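Local coordinates for protein luciferase-like monooxygenase (Streptomyces bottropensis, PDB 4US5) that probably acts as a flavin-utilising monooxygenase of the bacterial luciferase family, incorporating an atom of molecular oxygen into an organic substrate, at residues D296-M301 with E331-T336. Sequence-based numbering, arbitrary orientation.
Sequences DQLTKM and EAFELT
The ring of Phe333 reaches across from the end of helix 319-332 and brings its far end, CZ and CE2, to Leu298 and Thr299 on helix 291-305. The nearest CA atoms across the contact, those of Thr299 and Phe333, are 9.3 Å apart, and the aromatic side chain spans the interval. Chi1 of -75° in Phe333, with CG anti to the carbonyl carbon, projects the ring toward helix 291-305. Its CZ lies 4.0 Å from Leu298 CB, which sits near the ring plane, so the leucine meets an edge of the phenyl group. The two side chains cross at about a right angle, and Leu298 CD1 adds to the contact, 4.1 Å from Phe333 CZ. The leucine also rests on Val225, Val227 and Val287 of the barrel strands.

Thr299 touches the neighbouring ring atom from an oblique direction: its OG1 is 3.9 Å from Phe333 CE2, and the two side chains run past one another in opposite senses. That hydroxyl has its polar partner one turn back in its own helix, a hydrogen bond with Arg295 O, made possible by a chi1 of -65° that places OG1 beside the backbone N.

Phe333 leaves helical geometry just as helix 319-332 closes in a Schellman motif with Glu334 at C-prime, where Glu334 N bonds to Glu331 O at 3.1 Å. The Phe333 side chain also touches Val5 and, on strand 6-11, Leu7, and its ring meets that of His4, so it links two successive outer helices of the TIM barrel to strand 6-11 and the residues leading into it. Between the segments the cohesion is therefore dispersive: an apolar contact of Leu298 with the ring edge, beside which lies, obliquely and at van der Waals range, the oxygen of Thr299, whose hydroxyl is hydrogen-bonded to Arg295 O in its own helix rather than to the ring.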
ATOM      1  N   ASP B 296       0.753  24.893  27.863  1.00 20.83           N
ATOM      2  CA  ASP B 296       0.246  24.751  29.245  1.00 22.33           C
ATOM      3  C   ASP B 296      -1.003  23.881  29.282  1.00 20.74           C
ATOM      4  O   ASP B 296      -1.136  22.998  30.141  1.00 21.47           O
ATOM      5  CB  ASP B 296      -0.038  26.130  29.846  1.00 25.31           C
ATOM      6  CG  ASP B 296       1.225  26.930  30.123  1.00 30.00           C
ATOM      7  OD1 ASP B 296       2.349  26.371  30.060  1.00 31.18           O
ATOM      8  OD2 ASP B 296       1.101  28.135  30.385  1.00 34.42           O
ATOM      9  N   GLN B 297      -1.934  24.121  28.363  1.00 20.90           N
ATOM     10  CA  GLN B 297      -3.168  23.349  28.315  1.00 21.06           C
ATOM     11  C   GLN B 297      -2.871  21.875  28.054  1.00 20.39           C
ATOM     12  O   GLN B 297      -3.415  20.973  28.707  1.00 22.49           O
ATOM     13  CB  GLN B 297      -4.097  23.908  27.232  1.00 22.72           C
ATOM     14  CG  GLN B 297      -5.404  23.169  27.063  1.00 23.13           C
ATOM     15  CD  GLN B 297      -6.338  23.319  28.279  1.00 29.81           C
ATOM     16  OE1 GLN B 297      -7.051  24.305  28.397  1.00 28.90           O
ATOM     17  NE2 GLN B 297      -6.316  22.338  29.182  1.00 28.70           N
ATOM     18  N   LEU B 298      -2.009  21.618  27.075  1.00 20.13           N
ATOM     19  CA  LEU B 298      -1.736  20.252  26.673  1.00 20.01           C
ATOM     20  C   LEU B 298      -0.962  19.492  27.731  1.00 18.70           C
ATOM     21  O   LEU B 298      -1.199  18.320  27.955  1.00 19.13           O
ATOM     22  CB  LEU B 298      -0.963  20.224  25.333  1.00 19.33           C
ATOM     23  CG  LEU B 298      -1.761  20.647  24.110  1.00 19.49           C
ATOM     24  CD1 LEU B 298      -0.817  20.877  22.922  1.00 19.12           C
ATOM     25  CD2 LEU B 298      -2.804  19.601  23.757  1.00 21.85           C
ATOM     26  N   THR B 299      -0.073  20.189  28.427  1.00 21.78           N
ATOM     27  CA  THR B 299       0.694  19.582  29.508  1.00 22.40           C
ATOM     28  C   THR B 299      -0.234  19.136  30.666  1.00 22.94           C
ATOM     29  O   THR B 299      -0.070  18.046  31.215  1.00 23.59           O
ATOM     30  CB  THR B 299       1.801  20.531  30.005  1.00 24.38           C
ATOM     31  OG1 THR B 299       2.741  20.734  28.946  1.00 26.63           O
ATOM     32  CG2 THR B 299       2.542  19.915  31.191  1.00 27.38           C
ATOM     33  N   LYS B 300      -1.208  19.972  31.016  1.00 22.24           N
ATOM     34  CA  LYS B 300      -2.217  19.598  32.024  1.00 22.73           C
ATOM     35  C   LYS B 300      -2.904  18.310  31.608  1.00 23.73           C
ATOM     36  O   LYS B 300      -3.112  17.390  32.429  1.00 23.87           O
ATOM     37  CB  LYS B 300      -3.256  20.697  32.181  1.00 25.59           C
ATOM     38  CG  LYS B 300      -2.779  21.958  32.895  1.00 31.22           C
ATOM     39  CD  LYS B 300      -3.963  22.871  33.247  1.00 37.63           C
ATOM     40  CE  LYS B 300      -3.566  24.090  34.079  1.00 43.95           C
ATOM     41  NZ  LYS B 300      -4.672  25.091  34.223  1.00 46.76           N
HETATM   42  N   MSE B 301      -3.257  18.228  30.317  1.00 20.57           N
HETATM   43  CA  MSE B 301      -3.999  17.086  29.800  1.00 21.17           C
HETATM   44  C   MSE B 301      -3.155  15.855  29.819  1.00 21.17           C
HETATM   45  O   MSE B 301      -3.605  14.780  30.220  1.00 21.61           O
HETATM   46  CB  MSE B 301      -4.505  17.396  28.384  1.00 21.70           C
HETATM   47  CG  MSE B 301      -5.580  18.482  28.434  1.00 22.06           C
HETATM   48 SE   MSE B 301      -5.912  19.217  26.671  1.00 25.70          SE
HETATM   49  CE  MSE B 301      -6.815  17.653  25.932  1.00 22.59           C
ATOM     50  N   GLU B 331       8.985  23.609  19.168  1.00 19.30           N
ATOM     51  CA  GLU B 331       9.796  24.577  19.975  1.00 23.99           C
ATOM     52  C   GLU B 331       9.204  24.677  21.407  1.00 23.47           C
ATOM     53  O   GLU B 331       9.913  24.554  22.393  1.00 22.18           O
ATOM     54  CB  GLU B 331       9.778  25.941  19.292  1.00 28.49           C
ATOM     55  CG  GLU B 331      10.570  27.045  20.002  1.00 38.28           C
ATOM     56  CD  GLU B 331      10.398  28.435  19.348  1.00 48.25           C
ATOM     57  OE1 GLU B 331       9.406  28.677  18.608  1.00 44.69           O
ATOM     58  OE2 GLU B 331      11.263  29.305  19.600  1.00 55.64           O
ATOM     59  N   ALA B 332       7.889  24.767  21.499  1.00 21.87           N
ATOM     60  CA  ALA B 332       7.251  24.845  22.821  1.00 21.86           C
ATOM     61  C   ALA B 332       7.480  23.616  23.687  1.00 22.06           C
ATOM     62  O   ALA B 332       7.617  23.727  24.910  1.00 24.50           O
ATOM     63  CB  ALA B 332       5.765  25.110  22.664  1.00 21.07           C
ATOM     64  N   PHE B 333       7.540  22.433  23.078  1.00 20.18           N
ATOM     65  CA  PHE B 333       7.797  21.198  23.806  1.00 20.25           C
ATOM     66  C   PHE B 333       9.275  20.776  23.815  1.00 19.78           C
ATOM     67  O   PHE B 333       9.600  19.673  24.240  1.00 21.18           O
ATOM     68  CB  PHE B 333       6.884  20.088  23.269  1.00 19.77           C
ATOM     69  CG  PHE B 333       5.475  20.229  23.723  1.00 19.73           C
ATOM     70  CD1 PHE B 333       4.603  21.104  23.074  1.00 19.11           C
ATOM     71  CD2 PHE B 333       5.056  19.607  24.875  1.00 23.16           C
ATOM     72  CE1 PHE B 333       3.316  21.260  23.517  1.00 20.33           C
ATOM     73  CE2 PHE B 333       3.768  19.784  25.321  1.00 23.23           C
ATOM     74  CZ  PHE B 333       2.915  20.619  24.651  1.00 21.27           C
ATOM     75  N   GLU B 334      10.136  21.673  23.374  1.00 20.32           N
ATOM     76  CA  GLU B 334      11.582  21.485  23.481  1.00 24.76           C
ATOM     77  C   GLU B 334      12.052  20.225  22.767  1.00 21.80           C
ATOM     78  O   GLU B 334      12.891  19.471  23.276  1.00 23.02           O
ATOM     79  CB  GLU B 334      12.027  21.505  24.985  1.00 24.85           C
ATOM     80  CG  GLU B 334      11.806  22.890  25.569  1.00 25.44           C
ATOM     81  CD  GLU B 334      12.062  22.991  27.086  1.00 27.13           C
ATOM     82  OE1 GLU B 334      12.578  22.037  27.735  1.00 31.87           O
ATOM     83  OE2 GLU B 334      11.716  24.015  27.626  1.00 29.10           O
ATOM     84  N   LEU B 335      11.458  19.960  21.607  1.00 21.55           N
ATOM     85  CA  LEU B 335      11.851  18.784  20.849  1.00 20.49           C
ATOM     86  C   LEU B 335      13.325  18.936  20.405  1.00 20.60           C
ATOM     87  O   LEU B 335      13.738  20.000  19.952  1.00 20.71           O
ATOM     88  CB  LEU B 335      10.957  18.587  19.627  1.00 20.40           C
ATOM     89  CG  LEU B 335       9.766  17.625  19.809  1.00 20.05           C
ATOM     90  CD1 LEU B 335       8.913  18.052  20.985  1.00 19.18           C
ATOM     91  CD2 LEU B 335       8.959  17.540  18.539  1.00 18.51           C
ATOM     92  N   THR B 336      14.048  17.841  20.462  1.00 21.51           N
ATOM     93  CA  THR B 336      15.395  17.770  19.894  1.00 23.61           C
ATOM     94  C   THR B 336      15.292  17.395  18.399  1.00 23.84           C
ATOM     95  O   THR B 336      14.804  16.319  18.071  1.00 24.18           O
ATOM     96  CB  THR B 336      16.222  16.706  20.627  1.00 25.07           C
ATOM     97  OG1 THR B 336      16.354  17.064  22.004  1.00 24.88           O
ATOM     98  CG2 THR B 336      17.615  16.568  20.017  1.00 23.07           C
TER